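Endoglucanase FnCel5A (Fervidobacterium nodosum, PDB 3NCO) is a glycoside hydrolase family 5 enzyme that probably cleaves the beta-1,4-glucosidic links of cellulose, as an endoglucanase. Local coordinates at residues A[28-33]-A[60-65]; A[254-259]-A[286-291]. One frame throughout, in Å; residues are numbered along the deposited sequence.

Interaction 1 (A[28-33]-A[60-65])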
ATOM      1  N   ASN A  28     -10.378   0.496   3.455  1.00 20.04           N
ATOM      2  CA  ASN A  28     -11.830   0.625   3.368  1.00 19.92           C
ATOM      3  C   ASN A  28     -12.364   1.806   4.150  1.00 19.02           C
ATOM      4  O   ASN A  28     -13.554   1.814   4.480  1.00 17.33           O
ATOM      5  CB  ASN A  28     -12.519  -0.671   3.862  1.00 20.33           C
ATOM      6  CG  ASN A  28     -12.614  -1.744   2.782  1.00 24.70           C
ATOM      7  OD1 ASN A  28     -11.629  -2.124   2.187  1.00 25.78           O
ATOM      8  ND2 ASN A  28     -13.809  -2.270   2.580  1.00 30.53           N
ATOM      9  N   ALA A  29     -11.485   2.779   4.451  1.00 17.86           N
ATOM     10  CA  ALA A  29     -11.839   3.918   5.270  1.00 16.74           C
ATOM     11  C   ALA A  29     -11.651   5.234   4.484  1.00 16.81           C
ATOM     12  O   ALA A  29     -12.606   5.716   3.859  1.00 17.30           O
ATOM     13  CB  ALA A  29     -11.030   3.946   6.598  1.00 16.42           C
ATOM     14  N   LEU A  30     -10.451   5.842   4.521  1.00 15.54           N
ATOM     15  CA  LEU A  30     -10.294   7.147   3.889  1.00 15.37           C
ATOM     16  C   LEU A  30     -10.253   7.061   2.357  1.00 14.95           C
ATOM     17  O   LEU A  30     -10.230   8.138   1.722  1.00 14.51           O
ATOM     18  CB  LEU A  30      -9.018   7.849   4.349  1.00 15.19           C
ATOM     19  CG  LEU A  30      -9.192   8.435   5.763  1.00 15.27           C
ATOM     20  CD1 LEU A  30      -7.799   8.586   6.462  1.00 16.78           C
ATOM     21  CD2 LEU A  30     -10.007   9.779   5.753  1.00 16.16           C
ATOM     22  N   GLU A  31     -10.178   5.872   1.780  1.00 15.49           N
ATOM     23  CA  GLU A  31     -10.284   5.753   0.306  1.00 15.80           C
ATOM     24  C   GLU A  31     -11.716   5.478  -0.164  1.00 15.81           C
ATOM     25  O   GLU A  31     -11.942   5.303  -1.379  1.00 16.57           O
ATOM     26  CB  GLU A  31      -9.283   4.741  -0.366  1.00 15.60           C
ATOM     27  CG  GLU A  31      -9.668   3.266  -0.266  1.00 19.74           C
ATOM     28  CD  GLU A  31      -9.558   2.627   1.091  1.00 20.84           C
ATOM     29  OE1 GLU A  31      -9.635   3.285   2.153  1.00 18.29           O
ATOM     30  OE2 GLU A  31      -9.417   1.380   1.123  1.00 18.57           O
ATOM     31  N   ALA A  32     -12.655   5.350   0.795  1.00 16.29           N
ATOM     32  CA  ALA A  32     -14.085   5.371   0.449  1.00 16.30           C
ATOM     33  C   ALA A  32     -14.449   6.750  -0.064  1.00 17.36           C
ATOM     34  O   ALA A  32     -13.691   7.687   0.078  1.00 18.23           O
ATOM     35  CB  ALA A  32     -14.921   4.926   1.662  1.00 17.19           C
ATOM     36  N   PRO A  33     -15.600   6.908  -0.739  1.00 17.95           N
ATOM     37  CA  PRO A  33     -15.910   8.279  -1.171  1.00 18.09           C
ATOM     38  C   PRO A  33     -16.010   9.262   0.004  1.00 18.25           C
ATOM     39  O   PRO A  33     -15.658  10.449  -0.113  1.00 18.79           O
ATOM     40  CB  PRO A  33     -17.284   8.138  -1.847  1.00 18.83           C
ATOM     41  CG  PRO A  33     -17.367   6.670  -2.247  1.00 21.31           C
ATOM     42  CD  PRO A  33     -16.605   5.919  -1.169  1.00 19.56           C
ATOM     43  N   ILE A  60      -1.994   3.919   4.920  1.00 14.87           N
ATOM     44  CA  ILE A  60      -3.330   4.571   4.967  1.00 14.30           C
ATOM     45  C   ILE A  60      -3.737   5.020   3.527  1.00 14.97           C
ATOM     46  O   ILE A  60      -3.308   6.062   3.052  1.00 15.79           O
ATOM     47  CB  ILE A  60      -3.327   5.823   5.922  1.00 13.88           C
ATOM     48  CG1 ILE A  60      -2.733   5.466   7.305  1.00 14.21           C
ATOM     49  CG2 ILE A  60      -4.728   6.379   6.123  1.00 16.52           C
ATOM     50  CD1 ILE A  60      -2.665   6.712   8.275  1.00 17.42           C
ATOM     51  N   PRO A  61      -4.609   4.244   2.862  1.00 15.01           N
ATOM     52  CA  PRO A  61      -5.241   4.596   1.596  1.00 15.02           C
ATOM     53  C   PRO A  61      -6.102   5.878   1.783  1.00 15.30           C
ATOM     54  O   PRO A  61      -6.859   5.973   2.751  1.00 15.29           O
ATOM     55  CB  PRO A  61      -6.082   3.348   1.289  1.00 14.09           C
ATOM     56  CG  PRO A  61      -5.312   2.135   2.041  1.00 13.37           C
ATOM     57  CD  PRO A  61      -4.918   2.859   3.326  1.00 14.87           C
ATOM     58  N   ILE A  62      -5.914   6.857   0.888  1.00 15.59           N
ATOM     59  CA  ILE A  62      -6.652   8.134   0.966  1.00 16.24           C
ATOM     60  C   ILE A  62      -7.158   8.626  -0.401  1.00 17.17           C
ATOM     61  O   ILE A  62      -6.367   8.815  -1.308  1.00 16.49           O
ATOM     62  CB  ILE A  62      -5.750   9.248   1.613  1.00 16.23           C
ATOM     63  CG1 ILE A  62      -5.153   8.758   2.940  1.00 19.14           C
ATOM     64  CG2 ILE A  62      -6.494  10.584   1.730  1.00 16.83           C
ATOM     65  CD1 ILE A  62      -4.075   9.713   3.549  1.00 18.14           C
ATOM     66  N   ARG A  63      -8.473   8.856  -0.533  1.00 16.09           N
ATOM     67  CA  ARG A  63      -9.040   9.281  -1.818  1.00 16.45           C
ATOM     68  C   ARG A  63      -9.096  10.832  -1.776  1.00 16.43           C
ATOM     69  O   ARG A  63     -10.153  11.449  -1.662  1.00 15.77           O
ATOM     70  CB  ARG A  63     -10.405   8.660  -2.074  1.00 16.35           C
ATOM     71  CG  ARG A  63     -10.956   9.028  -3.469  1.00 16.93           C
ATOM     72  CD  ARG A  63     -12.406   8.743  -3.565  1.00 20.43           C
ATOM     73  NE  ARG A  63     -12.687   7.331  -3.315  1.00 18.01           N
ATOM     74  CZ  ARG A  63     -13.702   6.680  -3.908  1.00 20.86           C
ATOM     75  NH1 ARG A  63     -14.486   7.314  -4.799  1.00 23.24           N
ATOM     76  NH2 ARG A  63     -13.914   5.402  -3.625  1.00 20.27           N
ATOM     77  N   TRP A  64      -7.935  11.449  -1.887  1.00 15.58           N
ATOM     78  CA  TRP A  64      -7.843  12.878  -1.917  1.00 15.54           C
ATOM     79  C   TRP A  64      -8.737  13.463  -2.983  1.00 15.91           C
ATOM     80  O   TRP A  64      -9.236  14.567  -2.863  1.00 17.46           O
ATOM     81  CB  TRP A  64      -6.397  13.307  -2.158  1.00 16.88           C
ATOM     82  CG  TRP A  64      -5.438  12.955  -1.078  1.00 14.75           C
ATOM     83  CD1 TRP A  64      -4.490  11.939  -1.126  1.00 16.81           C
ATOM     84  CD2 TRP A  64      -5.245  13.622   0.197  1.00 17.89           C
ATOM     85  NE1 TRP A  64      -3.743  11.943   0.033  1.00 14.75           N
ATOM     86  CE2 TRP A  64      -4.196  12.946   0.863  1.00 15.46           C
ATOM     87  CE3 TRP A  64      -5.839  14.739   0.829  1.00 17.89           C
ATOM     88  CZ2 TRP A  64      -3.747  13.321   2.127  1.00 16.65           C
ATOM     89  CZ3 TRP A  64      -5.413  15.092   2.110  1.00 17.46           C
ATOM     90  CH2 TRP A  64      -4.350  14.398   2.733  1.00 17.54           C
ATOM     91  N   SER A  65      -8.890  12.740  -4.070  1.00 15.99           N
ATOM     92  CA  SER A  65      -9.591  13.350  -5.185  1.00 16.60           C
ATOM     93  C   SER A  65     -11.077  13.574  -4.922  1.00 18.13           C
ATOM     94  O   SER A  65     -11.735  14.297  -5.728  1.00 19.53           O
ATOM     95  CB  SER A  65      -9.401  12.472  -6.442  1.00 16.42           C
ATOM     96  OG  SER A  65      -9.940  11.162  -6.311  1.00 18.09           O
TER
HETATM   97  O   HOH W   1      -7.812   4.614   4.986  1.00 17.21           O

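Interaction 2 (A[254-259]-A[286-291])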
ATOM      1  N   VAL A 254      17.398  -0.395  -5.723  1.00 16.18           N
ATOM      2  CA  VAL A 254      16.238   0.221  -5.025  1.00 16.69           C
ATOM      3  C   VAL A 254      15.615  -0.804  -4.057  1.00 17.10           C
ATOM      4  O   VAL A 254      15.590  -1.999  -4.353  1.00 15.96           O
ATOM      5  CB  VAL A 254      15.230   0.754  -6.071  1.00 17.40           C
ATOM      6  CG1 VAL A 254      14.577  -0.391  -6.832  1.00 18.03           C
ATOM      7  CG2 VAL A 254      14.212   1.736  -5.477  1.00 22.28           C
ATOM      8  N   PRO A 255      15.123  -0.342  -2.875  1.00 16.38           N
ATOM      9  CA  PRO A 255      14.470  -1.304  -1.978  1.00 15.44           C
ATOM     10  C   PRO A 255      13.033  -1.565  -2.410  1.00 16.37           C
ATOM     11  O   PRO A 255      12.466  -0.771  -3.156  1.00 17.46           O
ATOM     12  CB  PRO A 255      14.413  -0.571  -0.634  1.00 15.18           C
ATOM     13  CG  PRO A 255      15.051   0.758  -0.813  1.00 18.25           C
ATOM     14  CD  PRO A 255      15.183   1.015  -2.299  1.00 17.60           C
ATOM     15  N   ILE A 256      12.462  -2.666  -1.897  1.00 15.78           N
ATOM     16  CA  ILE A 256      11.129  -3.095  -2.285  1.00 15.32           C
ATOM     17  C   ILE A 256      10.230  -3.241  -1.042  1.00 15.35           C
ATOM     18  O   ILE A 256      10.592  -3.937  -0.080  1.00 16.44           O
ATOM     19  CB  ILE A 256      11.201  -4.501  -2.956  1.00 14.55           C
ATOM     20  CG1 ILE A 256      11.954  -4.404  -4.274  1.00 15.88           C
ATOM     21  CG2 ILE A 256       9.817  -5.127  -3.123  1.00 14.27           C
ATOM     22  CD1 ILE A 256      11.128  -3.725  -5.411  1.00 15.83           C
ATOM     23  N   PHE A 257       9.011  -2.669  -1.137  1.00 14.28           N
ATOM     24  CA  PHE A 257       7.926  -2.841  -0.143  1.00 14.44           C
ATOM     25  C   PHE A 257       6.792  -3.596  -0.806  1.00 15.46           C
ATOM     26  O   PHE A 257       6.259  -3.209  -1.858  1.00 16.09           O
ATOM     27  CB  PHE A 257       7.500  -1.413   0.262  1.00 14.70           C
ATOM     28  CG  PHE A 257       6.205  -1.294   0.987  1.00 13.37           C
ATOM     29  CD1 PHE A 257       5.851  -2.051   2.118  1.00 14.08           C
ATOM     30  CD2 PHE A 257       5.362  -0.255   0.574  1.00 16.17           C
ATOM     31  CE1 PHE A 257       4.656  -1.741   2.785  1.00 16.15           C
ATOM     32  CE2 PHE A 257       4.183   0.014   1.201  1.00 18.53           C
ATOM     33  CZ  PHE A 257       3.839  -0.669   2.318  1.00 16.26           C
ATOM     34  N   LEU A 258       6.432  -4.730  -0.210  1.00 13.93           N
ATOM     35  CA  LEU A 258       5.254  -5.444  -0.665  1.00 14.82           C
ATOM     36  C   LEU A 258       4.057  -4.765   0.037  1.00 15.80           C
ATOM     37  O   LEU A 258       3.768  -5.080   1.217  1.00 15.43           O
ATOM     38  CB  LEU A 258       5.394  -6.922  -0.189  1.00 13.46           C
ATOM     39  CG  LEU A 258       4.138  -7.817  -0.284  1.00 16.23           C
ATOM     40  CD1 LEU A 258       3.675  -7.831  -1.732  1.00 15.82           C
ATOM     41  CD2 LEU A 258       4.368  -9.272   0.218  1.00 17.25           C
ATOM     42  N   GLY A 259       3.410  -3.815  -0.672  1.00 16.29           N
ATOM     43  CA  GLY A 259       2.481  -2.902  -0.007  1.00 16.05           C
ATOM     44  C   GLY A 259       1.129  -3.456   0.291  1.00 16.68           C
ATOM     45  O   GLY A 259       0.424  -2.938   1.155  1.00 16.04           O
ATOM     46  N   PHE A 286      13.605 -12.317   0.750  1.00 20.37           N
ATOM     47  CA  PHE A 286      14.169 -11.389  -0.213  1.00 19.35           C
ATOM     48  C   PHE A 286      14.405  -9.982   0.319  1.00 20.14           C
ATOM     49  O   PHE A 286      14.769  -9.084  -0.455  1.00 20.58           O
ATOM     50  CB  PHE A 286      13.327 -11.379  -1.514  1.00 19.51           C
ATOM     51  CG  PHE A 286      13.446 -12.665  -2.283  1.00 20.36           C
ATOM     52  CD1 PHE A 286      14.638 -12.972  -2.942  1.00 22.33           C
ATOM     53  CD2 PHE A 286      12.443 -13.621  -2.269  1.00 19.93           C
ATOM     54  CE1 PHE A 286      14.784 -14.163  -3.621  1.00 22.99           C
ATOM     55  CE2 PHE A 286      12.597 -14.830  -2.965  1.00 21.27           C
ATOM     56  CZ  PHE A 286      13.775 -15.106  -3.595  1.00 22.49           C
ATOM     57  N   GLY A 287      14.203  -9.745   1.626  1.00 18.86           N
ATOM     58  CA  GLY A 287      14.513  -8.423   2.164  1.00 18.97           C
ATOM     59  C   GLY A 287      13.470  -7.367   1.826  1.00 18.50           C
ATOM     60  O   GLY A 287      13.734  -6.150   1.865  1.00 19.66           O
ATOM     61  N   PHE A 288      12.259  -7.827   1.506  1.00 19.06           N
ATOM     62  CA  PHE A 288      11.146  -6.907   1.237  1.00 17.65           C
ATOM     63  C   PHE A 288      10.438  -6.542   2.544  1.00 17.83           C
ATOM     64  O   PHE A 288      10.135  -7.404   3.355  1.00 19.22           O
ATOM     65  CB  PHE A 288      10.086  -7.542   0.328  1.00 18.11           C
ATOM     66  CG  PHE A 288      10.599  -7.998  -1.018  1.00 16.13           C
ATOM     67  CD1 PHE A 288      11.819  -7.564  -1.521  1.00 18.60           C
ATOM     68  CD2 PHE A 288       9.803  -8.855  -1.816  1.00 17.72           C
ATOM     69  CE1 PHE A 288      12.251  -8.016  -2.758  1.00 17.80           C
ATOM     70  CE2 PHE A 288      10.211  -9.297  -3.094  1.00 18.59           C
ATOM     71  CZ  PHE A 288      11.454  -8.847  -3.564  1.00 18.35           C
ATOM     72  N   SER A 289      10.177  -5.262   2.753  1.00 17.46           N
ATOM     73  CA  SER A 289       9.234  -4.906   3.800  1.00 16.58           C
ATOM     74  C   SER A 289       7.832  -5.263   3.318  1.00 15.99           C
ATOM     75  O   SER A 289       7.649  -5.654   2.179  1.00 15.81           O
ATOM     76  CB  SER A 289       9.333  -3.459   4.120  1.00 18.24           C
ATOM     77  OG  SER A 289       8.944  -2.739   2.974  1.00 13.60           O
ATOM     78  N   LEU A 290       6.840  -5.201   4.208  1.00 15.74           N
ATOM     79  CA  LEU A 290       5.507  -5.709   3.765  1.00 16.23           C
ATOM     80  C   LEU A 290       4.391  -5.139   4.627  1.00 14.87           C
ATOM     81  O   LEU A 290       4.613  -4.859   5.822  1.00 18.32           O
ATOM     82  CB  LEU A 290       5.500  -7.245   3.793  1.00 16.34           C
ATOM     83  CG  LEU A 290       5.851  -7.805   5.171  1.00 18.43           C
ATOM     84  CD1 LEU A 290       4.583  -8.144   5.950  1.00 21.15           C
ATOM     85  CD2 LEU A 290       6.757  -9.026   5.089  1.00 25.01           C
ATOM     86  N   ALA A 291       3.208  -5.000   4.006  1.00 15.28           N
ATOM     87  CA  ALA A 291       1.961  -4.523   4.666  1.00 13.92           C
ATOM     88  C   ALA A 291       0.820  -5.498   4.247  1.00 14.15           C
ATOM     89  O   ALA A 291       0.541  -5.696   3.043  1.00 17.24           O
ATOM     90  CB  ALA A 291       1.624  -3.075   4.207  1.00 15.55           C
TER
HETATM   91  O   HOH W   2      14.199  -4.558  -0.398  1.00 17.21           O

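Interaction 1 (A[28-33]-A[60-65])
R63 takes hold of the 28-33 loop through both its backbone and its side chain. R63 N gives a nearly straight hydrogen bond to L30 O (2.9 Å, 169°), while the guanidinium turns its NE and NH2 side-on to a single acceptor, E31 O. NE lies 2.9 Å from E31 O but comes in well above the carbonyl plane, whereas NH2 meets that oxygen within it; the oxygen itself lies close to the guanidinium plane. CG anti to the backbone N (chi1 -176°) and a bend at chi3 carry the guanidinium to E31 O, alongside A32 and P33. A water adds a bridge between L30 N and P61 O.

Both segments follow barrel strands, 22-25 and 57-60, so the contact ties together two neighbouring beta-to-alpha loops at the C-terminal end of a TIM barrel, the end that holds the active site in this fold. The first loop makes a type I turn from A29 to A32.

From within the same loop, the E31 side chain, bent at chi2, curls back so that OE2 accepts from N28 N (2.7 Å) and OE1 from A29 N.

Van der Waals packing adds to this. L30 CD1 makes an apolar contact with I60 CG2 at 3.8 Å. Two prolines pack against flat polar groups: P61 CB lies 3.6 Å from E31 CD of the carboxylate, and P33 N sits over one face of the R63 guanidinium, offset toward its rim. F80 of helix 78-93 packs on both L30 and I62.

Interaction 2 (A[254-259]-A[286-291])
I256 CG2 rests over the centre of the F288 ring, a CH-pi contact 3.6 Å from the centroid, and I256 CB reaches F288 CD1 at 3.4 Å. F286 CB lies against the opposite face near its rim, which leaves the ring sandwiched. Replacing F288 by an alanine is likely to leave a gap between I256 CG2 and F286 CB, and to deprive I256 of its CH-pi partner.

One step along, S289 OG comes within 3.3 Å of F257 CD1, though its hydrogen bond goes to N17 OD1. With CG anti to the backbone N (chi1 165°), the F257 ring swings along the strand until CE1 is 3.6 Å from A291 CB.

Parallel strand pairing sets these positions: L258 N to S289 O (2.8 Å), A291 N to L258 O (2.8 Å), and a more bent bond from S289 N to I256 O. Before the ladder, a water joins I256 N to G287 O, and G287, with positive phi, closes helix 269-285 in a Schellman motif.

This is a right-handed beta-alpha-beta unit of the barrel. Helix 269-285 packs on L258, F288 and L290, helix 12-20 meets F257 and S289, and strand 198-204 flanks 256-261.

Overall arrangement
Along the chain interaction 1 closes before interaction 2 opens, and both belong to one eight-stranded parallel barrel. Their centres lie 22 Å apart on opposite sides of the chain's centre, with nearest atoms about 8 Å apart and no touch. Interaction 2 pairs the last two strands, 256-261 and 289-292, whereas interaction 1 joins the loops that follow the first two, 22-25 and 57-60. The barrel closes where strand 289-292 neighbours strand 22-25, and there L290 and G21 share a backbone hydrogen bond; separately, the N25 side chain hydrogen-bonds to G259 O. One contact thus builds barrel wall, the other joins two loops at the C-terminal rim.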